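Local coordinates for proximal thread matrix protein 1 (Mytilus galloprovincialis, PDB 4CNB) that is a zinc-binding matrix protein of the proximal byssal thread of mussels, probably binding collagen through two von Willebrand factor type A domains, at residues A[336-341]-A[367-372]. Numbering follows the deposited sequence.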
# COMPACT_ATOMS: atom_id res chain seq x y z
N THR A 336 -14.75 -17.30 14.04
CA THR A 336 -13.54 -16.70 13.49
C THR A 336 -13.40 -15.22 13.88
O THR A 336 -13.79 -14.32 13.13
CB THR A 336 -13.50 -16.86 11.96
OG1 THR A 336 -14.81 -16.65 11.42
CG2 THR A 336 -13.04 -18.26 11.60
N ALA A 337 -12.82 -14.99 15.05
CA ALA A 337 -12.72 -13.65 15.61
C ALA A 337 -11.51 -12.93 15.06
O ALA A 337 -10.54 -12.65 15.78
CB ALA A 337 -12.67 -13.71 17.12
N ILE A 338 -11.58 -12.62 13.77
CA ILE A 338 -10.55 -11.86 13.08
C ILE A 338 -10.19 -10.60 13.85
O ILE A 338 -9.02 -10.27 13.97
CB ILE A 338 -11.04 -11.44 11.68
CG1 ILE A 338 -11.33 -12.66 10.81
CG2 ILE A 338 -10.04 -10.54 10.99
CD1 ILE A 338 -12.26 -12.36 9.63
N GLY A 339 -11.18 -9.89 14.37
CA GLY A 339 -10.91 -8.65 15.08
C GLY A 339 -10.09 -8.85 16.35
O GLY A 339 -9.17 -8.07 16.66
N ASP A 340 -10.42 -9.90 17.09
CA ASP A 340 -9.71 -10.22 18.31
C ASP A 340 -8.27 -10.62 17.98
O ASP A 340 -7.35 -10.27 18.71
CB ASP A 340 -10.40 -11.36 19.05
CG ASP A 340 -11.69 -10.91 19.74
OD1 ASP A 340 -12.59 -10.34 19.09
OD2 ASP A 340 -11.80 -11.16 20.95
N GLY A 341 -8.10 -11.34 16.88
CA GLY A 341 -6.76 -11.72 16.44
C GLY A 341 -5.90 -10.49 16.22
O GLY A 341 -4.79 -10.39 16.73
N LEU A 367 -2.55 -12.54 8.01
CA LEU A 367 -3.79 -13.05 8.57
C LEU A 367 -4.43 -14.07 7.63
O LEU A 367 -4.48 -13.86 6.42
CB LEU A 367 -4.75 -11.88 8.80
CG LEU A 367 -6.22 -12.00 9.27
CD1 LEU A 367 -7.03 -13.09 8.56
CD2 LEU A 367 -6.31 -12.15 10.76
N LEU A 368 -4.90 -15.18 8.20
CA LEU A 368 -5.60 -16.20 7.43
C LEU A 368 -6.90 -16.59 8.11
O LEU A 368 -6.92 -16.93 9.31
CB LEU A 368 -4.72 -17.43 7.23
CG LEU A 368 -5.28 -18.46 6.25
CD1 LEU A 368 -4.15 -19.28 5.63
CD2 LEU A 368 -6.30 -19.37 6.92
N THR A 369 -8.00 -16.56 7.34
CA THR A 369 -9.30 -16.93 7.87
C THR A 369 -10.13 -17.76 6.89
O THR A 369 -10.01 -17.59 5.67
CB THR A 369 -10.11 -15.68 8.28
OG1 THR A 369 -11.29 -16.09 8.96
CG2 THR A 369 -10.49 -14.85 7.05
N ASP A 370 -10.97 -18.64 7.42
CA ASP A 370 -11.95 -19.37 6.62
C ASP A 370 -13.38 -18.99 7.01
O ASP A 370 -14.34 -19.67 6.64
CB ASP A 370 -11.74 -20.88 6.75
CG ASP A 370 -12.36 -21.46 8.02
OD1 ASP A 370 -12.40 -20.76 9.06
OD2 ASP A 370 -12.81 -22.62 7.96
N GLY A 371 -13.53 -17.90 7.76
CA GLY A 371 -14.85 -17.48 8.21
C GLY A 371 -14.95 -15.97 8.30
O GLY A 371 -13.94 -15.28 8.18
N GLN A 372 -16.16 -15.46 8.52
CA GLN A 372 -16.38 -14.03 8.69
C GLN A 372 -16.25 -13.64 10.15
O GLN A 372 -16.36 -14.48 11.04
CB GLN A 372 -17.74 -13.59 8.14
CG GLN A 372 -18.94 -13.96 8.98
CD GLN A 372 -19.50 -15.33 8.65
OE1 GLN A 372 -18.75 -16.26 8.36
NE2 GLN A 372 -20.81 -15.46 8.69
O HOH W 1 -17.06 -15.76 13.46
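Thr336 turns its hydroxyl into the space between its own backbone N and carbonyl carbon (chi1 40°), facing the backbone of Gln372. The same torsion sets the methyl CG2 beside the backbone N, where it packs against Asp370 OD1. In Thr369, OG1 is anti to the backbone N (chi1 -172°) and faces Ile338 and Thr336.

Thr336 OG1 donates a hydrogen bond to Gln372 O at 2.7 Å. The donor sits above the carbonyl plane, 44° out of it. Water 1 grips the same carbonyl, donating to Gln372 O at 2.8 Å, and accepts from Thr336 N. One carbonyl thus ties the side chain of Thr336 directly and its backbone N through the water. Replacing Thr336 by alanine would probably cost Gln372 O its hydroxyl donor and open a gap beside Asp370, where CG2 of Thr336 packs 3.6 Å from Asp370 OD1.

Thr369 OG1 donates to Gly371 O at 2.9 Å, which braces the turn after strand 362-369. Ile338 crosses Thr369 at about a right angle, with Ile338 CG1 3.9 Å from Thr369 OG1. Its CD1 reaches Gly371 O at 3.7 Å. Its CG2 meets Leu367 CD2 at 4.1 Å, two residues back along the strand. Phe302 touches all three of these side chains. An inverse gamma turn centred on Ala337 leads into helix 338-349.

The contact joins that helix start to the C-terminal end of a central strand of the second type A domain. Thr336, Asp370, Asp260 and Ser264 are consistent with the positions of a MIDAS-type site. Asp370 OD2 is hydrogen-bonded to Ser264 OG. In the first domain Asp61, Ser63, Ser65 and Asp174 bind zinc. Here the hydroxyl of Thr336 gives its proton to Gln372 O, and water 1 donates to the same oxygen, so the polar contact is built on one shared carbonyl.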